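Local coordinates for protein probable M18-family aminopeptidase 1 (Thermotoga maritima, PDB 2GLF) that probably acts as a zinc-dependent aminopeptidase, removing amino acids from the N termini of peptides, and is bound to manganese ions in this crystal, at residues P104-E107 with A112-K115; T116-Y119 with K123-H126; L138-N141 with E145-I148. All coordinates share one frame; numbering follows the deposited sequence.

How the interactions relate
Followed from the N terminus, the three contacts come in series, and none encloses another. Interaction 1 closes the short turn between strands 97-108 and 111-119. Interaction 2 starts where it ends: 116-119 finishes the second of these strands, and the loop that follows turns back so that 123-126 meets it through one side-chain pair. The chain then runs into strand 132-139, and interaction 3 closes the next hairpin, with strand 145-150. Both hairpins belong to one six-stranded antiparallel sheet, in which 145-150 is an outermost strand within this chain. Interactions 1 and 3 lie about 19 Å apart, centre to centre, and each of the three also borders a neighbouring subunit.

Interaction 1: residues P104-E107 with A112-K115; sequences PLIE and ALFK
I106 and L113 face each other as a hydrogen-bonded pair, exchanging both backbone bonds: I106 N to L113 O at 3.0 Å and L113 N to I106 O at 2.7 Å. A third backbone bond joins K115 N to P104 O at 2.8 Å; here the donor lies in the carbonyl plane, on a lone pair. L105 and F114 pair between these bonds, and E107 and A112 beyond them toward the turn, both as non-hydrogen-bonded pairs. The CA of L105 directs its hydrogen at L113 O, and that of F114 at P104 O, so each of these carbonyls meets a C-H as well as an N-H.

On the face of L105, A112 and F114, L105 CG approaches F114 CE2 at 4.0 Å, whereas P104 CB lies at the edge of the ring, near its plane. Helix 200-213 covers L105 and A112, and F100 stacks on F114. On the other face, I106 CG1 sits between the backbone N and the carbonyl carbon (chi1 73°) and meets L113 CB at 3.8 Å. The I106 side chain crosses that of K115 at about a right angle, with CD1 of I106 3.8 Å from CG of K115.

K115 NZ forms a salt bridge with E182, and E107 OE1 accepts a hydrogen bond from the backbone N of K202. H342 of a second subunit packs on I106, and P333 of a third on L113. Together the two segments form a twisted antiparallel beta hairpin (143° between strand directions), within the six-stranded sheet of the domain inserted into the M18 metallopeptidase fold.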
# COMPACT_ATOMS: atom_id res chain seq x y z
N PRO A 104 -14.96 -16.20 36.80
CA PRO A 104 -15.12 -16.92 35.53
C PRO A 104 -16.54 -17.14 35.03
O PRO A 104 -16.75 -17.25 33.82
CB PRO A 104 -14.41 -18.24 35.82
CG PRO A 104 -14.82 -18.50 37.24
CD PRO A 104 -14.63 -17.13 37.89
N LEU A 105 -17.51 -17.22 35.93
CA LEU A 105 -18.87 -17.48 35.49
C LEU A 105 -19.67 -16.26 35.02
O LEU A 105 -19.93 -15.33 35.79
CB LEU A 105 -19.65 -18.18 36.60
CG LEU A 105 -20.47 -19.42 36.21
CD1 LEU A 105 -21.52 -19.65 37.28
CD2 LEU A 105 -21.13 -19.25 34.85
N ILE A 106 -20.06 -16.29 33.75
CA ILE A 106 -20.87 -15.25 33.13
C ILE A 106 -21.91 -15.96 32.28
O ILE A 106 -21.77 -17.16 32.02
CB ILE A 106 -20.04 -14.35 32.19
CG1 ILE A 106 -19.70 -15.11 30.90
CG2 ILE A 106 -18.76 -13.93 32.86
CD1 ILE A 106 -19.00 -14.27 29.85
N GLU A 107 -22.94 -15.24 31.86
CA GLU A 107 -23.96 -15.81 31.00
C GLU A 107 -24.12 -14.92 29.78
O GLU A 107 -24.13 -13.70 29.90
CB GLU A 107 -25.32 -15.94 31.69
CG GLU A 107 -26.36 -16.58 30.77
CD GLU A 107 -27.72 -16.78 31.40
OE1 GLU A 107 -27.78 -17.39 32.49
OE2 GLU A 107 -28.73 -16.35 30.80
N ALA A 112 -24.21 -20.44 29.88
CA ALA A 112 -23.30 -20.24 31.00
C ALA A 112 -21.88 -20.41 30.47
O ALA A 112 -21.61 -21.35 29.72
CB ALA A 112 -23.59 -21.26 32.10
N LEU A 113 -20.98 -19.51 30.85
CA LEU A 113 -19.61 -19.57 30.35
C LEU A 113 -18.53 -19.37 31.41
O LEU A 113 -18.74 -18.68 32.41
CB LEU A 113 -19.41 -18.50 29.28
CG LEU A 113 -20.20 -18.60 27.99
CD1 LEU A 113 -20.14 -17.26 27.27
CD2 LEU A 113 -19.63 -19.71 27.13
N PHE A 114 -17.37 -19.97 31.17
CA PHE A 114 -16.23 -19.80 32.08
C PHE A 114 -15.18 -19.03 31.30
O PHE A 114 -14.60 -19.55 30.34
CB PHE A 114 -15.63 -21.14 32.50
CG PHE A 114 -16.45 -21.89 33.50
CD1 PHE A 114 -16.89 -23.18 33.22
CD2 PHE A 114 -16.78 -21.32 34.72
CE1 PHE A 114 -17.64 -23.89 34.14
CE2 PHE A 114 -17.53 -22.02 35.65
CZ PHE A 114 -17.96 -23.31 35.37
N LYS A 115 -14.93 -17.80 31.71
CA LYS A 115 -13.91 -17.01 31.04
C LYS A 115 -12.55 -17.47 31.56
O LYS A 115 -12.38 -17.74 32.75
CB LYS A 115 -14.08 -15.51 31.33
CG LYS A 115 -15.44 -14.95 31.02
CD LYS A 115 -15.41 -13.42 31.02
CE LYS A 115 -14.97 -12.86 29.67
NZ LYS A 115 -13.63 -13.33 29.19

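Interaction 2: residues T116-Y119 with K123-H126; sequences THYY and KKYH
K124 comes over one face of the Y118 ring, and this one pair carries the whole contact. K124 CE stands 4.2 Å from the centroid of the Y118 ring, 24° off the normal and offset toward the rim, in a CH-pi contact. From there K124 NZ reaches on toward the hydroxyl end of the ring, 3.3 Å from Y118 CE2. The lysine chain crosses the tyrosine obliquely, and a bend at chi3 (-59°) helps turn its end onto the ring.

The polar ends of both residues turn to one carboxylate of a second subunit. D396 there forms a salt bridge with K124 NZ through OD2 and a hydrogen bond with Y118 OH through OD1, so the aromatic contact is part of a subunit interface. R360 of the same subunit packs on Y118, its guanidinium close to K124 NZ; the carboxylate of D396 probably offsets these like charges.

Y118 lies near the end of strand 111-119 in the antiparallel sheet, and K124 belongs to the long loop leading to strand 132-139, so the pair ties this loop back to the strand it has just left. The Y118 side chain is about 9 Å from that of the manganese ligand H425. Next to Y118 in the strand, H117 ND1 donates to Y118 O at 3.3 Å, with the acceptor in the imidazole plane. On the loop, K123 NZ donates to Y125 OH at 3.0 Å.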
# COMPACT_ATOMS: atom_id res chain seq x y z
N THR A 116 -11.57 -17.57 30.68
CA THR A 116 -10.26 -17.97 31.12
C THR A 116 -9.27 -16.90 30.72
O THR A 116 -9.63 -15.91 30.09
CB THR A 116 -9.81 -19.28 30.48
OG1 THR A 116 -9.52 -19.05 29.10
CG2 THR A 116 -10.90 -20.32 30.59
N HIS A 117 -8.02 -17.12 31.10
CA HIS A 117 -6.92 -16.24 30.78
C HIS A 117 -5.80 -17.25 30.57
O HIS A 117 -5.44 -17.98 31.49
CB HIS A 117 -6.63 -15.34 31.97
CG HIS A 117 -5.66 -14.24 31.67
ND1 HIS A 117 -4.43 -14.47 31.10
CD2 HIS A 117 -5.72 -12.91 31.90
CE1 HIS A 117 -3.78 -13.33 30.98
NE2 HIS A 117 -4.54 -12.36 31.46
N TYR A 118 -5.27 -17.32 29.35
CA TYR A 118 -4.23 -18.30 29.06
C TYR A 118 -2.92 -18.08 29.79
O TYR A 118 -2.53 -16.95 30.09
CB TYR A 118 -4.00 -18.41 27.55
CG TYR A 118 -3.30 -17.24 26.92
CD1 TYR A 118 -1.91 -17.22 26.82
CD2 TYR A 118 -4.02 -16.18 26.40
CE1 TYR A 118 -1.25 -16.15 26.20
CE2 TYR A 118 -3.37 -15.11 25.78
CZ TYR A 118 -1.99 -15.10 25.68
OH TYR A 118 -1.36 -14.05 25.07
N TYR A 119 -2.25 -19.19 30.09
CA TYR A 119 -0.98 -19.19 30.81
C TYR A 119 0.14 -19.72 29.91
O TYR A 119 0.02 -20.80 29.34
CB TYR A 119 -1.11 -20.08 32.03
CG TYR A 119 0.17 -20.32 32.77
CD1 TYR A 119 0.63 -19.42 33.73
CD2 TYR A 119 0.93 -21.46 32.53
CE1 TYR A 119 1.80 -19.66 34.42
CE2 TYR A 119 2.11 -21.70 33.22
CZ TYR A 119 2.54 -20.80 34.16
OH TYR A 119 3.68 -21.06 34.88
N LYS A 123 -0.57 -21.80 21.62
CA LYS A 123 -0.75 -21.22 20.29
C LYS A 123 -2.11 -20.56 20.17
O LYS A 123 -2.27 -19.59 19.42
CB LYS A 123 -0.57 -22.25 19.18
CG LYS A 123 0.86 -22.26 18.64
CD LYS A 123 0.93 -22.80 17.24
CE LYS A 123 2.30 -22.58 16.66
NZ LYS A 123 2.36 -23.03 15.25
N LYS A 124 -3.08 -21.08 20.91
CA LYS A 124 -4.43 -20.50 20.94
C LYS A 124 -5.44 -21.15 20.02
O LYS A 124 -6.50 -21.59 20.48
CB LYS A 124 -4.36 -18.99 20.68
CG LYS A 124 -5.40 -18.16 21.41
CD LYS A 124 -4.97 -16.71 21.49
CE LYS A 124 -3.63 -16.59 22.22
NZ LYS A 124 -3.18 -15.18 22.44
N TYR A 125 -5.14 -21.23 18.73
CA TYR A 125 -6.08 -21.88 17.84
C TYR A 125 -6.11 -23.37 18.15
O TYR A 125 -7.01 -24.09 17.71
CB TYR A 125 -5.75 -21.62 16.36
CG TYR A 125 -4.36 -22.01 15.92
CD1 TYR A 125 -3.36 -21.06 15.81
CD2 TYR A 125 -4.06 -23.33 15.59
CE1 TYR A 125 -2.08 -21.40 15.38
CE2 TYR A 125 -2.78 -23.69 15.16
CZ TYR A 125 -1.80 -22.72 15.05
OH TYR A 125 -0.54 -23.06 14.59
N HIS A 126 -5.13 -23.84 18.92
CA HIS A 126 -5.05 -25.24 19.31
C HIS A 126 -6.20 -25.60 20.25
O HIS A 126 -6.74 -26.71 20.20
CB HIS A 126 -3.76 -25.55 20.08
CG HIS A 126 -2.53 -25.64 19.23
ND1 HIS A 126 -2.51 -26.28 18.01
CD2 HIS A 126 -1.26 -25.23 19.46
CE1 HIS A 126 -1.28 -26.26 17.53
NE2 HIS A 126 -0.50 -25.63 18.39

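Interaction 3: residues L138-N141 with E145-I148; sequences LFKN and EIEI
L138 and I146 form a hydrogen-bonded pair of an antiparallel beta hairpin, that of strands 132-139 and 145-150, with two backbone bonds: L138 N to I146 O at 2.8 Å, and I146 N to L138 O at 2.7 Å. The first is the straighter at hydrogen (159°); in the second the N-H is bent well away from its line. F139 and E145 follow as a non-hydrogen-bonded pair, and beyond F139 the chain leaves the strand for the turn.

On the face of F139 and E145 the two side chains lie alongside each other and point the same way. The methylene CB of E145 is 3.5 Å from F139 CE2, and E145 OE1 approaches the same ring carbon to 3.4 Å, with the carboxylate plane turned 65° from the ring. With chi1 at 173° the E145 chain swings away from its own N and stays extended, which carries the carboxylate along the ring.

On the opposite face, that of L138 and I146, L138 CD1 meets I148 CG1 at 4.4 Å in a light apolar contact. Past the strand end, the folded chain of K140 runs at a slant over I146, bringing K140 CG 3.8 Å from the terminal CD1 of I146.

Y213 of helix 200-213 packs on I146 and I148, while I215 and F220, in the loop that follows the helix, cover L138. A374 of a second subunit packs on F139. Farther out, strand 132-139 is held from its other side, where F139 bonds to S222 through the backbone and F139 O also takes the hydroxyl OG of S222.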
# COMPACT_ATOMS: atom_id res chain seq x y z
N LEU A 138 -10.42 -24.62 45.26
CA LEU A 138 -11.15 -23.43 45.68
C LEU A 138 -11.28 -23.45 47.20
O LEU A 138 -11.46 -24.51 47.80
CB LEU A 138 -12.57 -23.42 45.08
CG LEU A 138 -12.83 -23.65 43.58
CD1 LEU A 138 -14.33 -23.80 43.36
CD2 LEU A 138 -12.27 -22.51 42.73
N PHE A 139 -11.18 -22.28 47.84
CA PHE A 139 -11.32 -22.20 49.28
C PHE A 139 -12.59 -21.44 49.62
O PHE A 139 -12.86 -20.39 49.05
CB PHE A 139 -10.12 -21.49 49.91
CG PHE A 139 -8.83 -22.23 49.75
CD1 PHE A 139 -8.06 -22.06 48.61
CD2 PHE A 139 -8.40 -23.12 50.72
CE1 PHE A 139 -6.87 -22.78 48.44
CE2 PHE A 139 -7.22 -23.84 50.57
CZ PHE A 139 -6.45 -23.67 49.43
N LYS A 140 -13.38 -21.98 50.55
CA LYS A 140 -14.62 -21.32 50.95
C LYS A 140 -14.20 -20.12 51.80
O LYS A 140 -13.01 -19.96 52.10
CB LYS A 140 -15.48 -22.28 51.79
CG LYS A 140 -15.60 -23.68 51.22
CD LYS A 140 -16.74 -23.82 50.23
CE LYS A 140 -18.01 -24.28 50.94
NZ LYS A 140 -17.88 -25.64 51.56
N ASN A 141 -15.15 -19.28 52.18
CA ASN A 141 -14.81 -18.12 52.99
C ASN A 141 -14.37 -18.55 54.39
O ASN A 141 -13.73 -17.78 55.10
CB ASN A 141 -16.01 -17.17 53.10
CG ASN A 141 -15.61 -15.81 53.63
OD1 ASN A 141 -14.95 -15.70 54.65
ND2 ASN A 141 -16.03 -14.76 52.93
N GLU A 145 -10.91 -26.05 52.22
CA GLU A 145 -10.32 -26.30 50.91
C GLU A 145 -11.18 -27.28 50.11
O GLU A 145 -11.72 -28.23 50.67
CB GLU A 145 -8.92 -26.86 51.10
CG GLU A 145 -8.24 -27.33 49.83
CD GLU A 145 -6.83 -27.82 50.10
OE1 GLU A 145 -5.90 -26.99 50.19
OE2 GLU A 145 -6.66 -29.05 50.24
N ILE A 146 -11.29 -27.03 48.81
CA ILE A 146 -12.10 -27.89 47.94
C ILE A 146 -11.38 -28.21 46.63
O ILE A 146 -11.06 -27.33 45.85
CB ILE A 146 -13.45 -27.22 47.61
CG1 ILE A 146 -14.26 -27.04 48.90
CG2 ILE A 146 -14.23 -28.06 46.61
CD1 ILE A 146 -15.65 -26.48 48.69
N GLU A 147 -11.15 -29.50 46.40
CA GLU A 147 -10.48 -29.94 45.18
C GLU A 147 -11.46 -30.10 44.01
O GLU A 147 -12.63 -30.44 44.20
CB GLU A 147 -9.75 -31.26 45.44
CG GLU A 147 -8.27 -31.22 45.11
CD GLU A 147 -7.54 -32.48 45.51
OE1 GLU A 147 -7.88 -33.57 44.99
OE2 GLU A 147 -6.62 -32.39 46.35
N ILE A 148 -10.96 -29.85 42.80
CA ILE A 148 -11.78 -29.95 41.60
C ILE A 148 -11.10 -30.76 40.51
O ILE A 148 -9.97 -30.47 40.11
CB ILE A 148 -12.12 -28.54 41.04
CG1 ILE A 148 -12.99 -27.78 42.04
CG2 ILE A 148 -12.87 -28.66 39.72
CD1 ILE A 148 -14.31 -28.45 42.31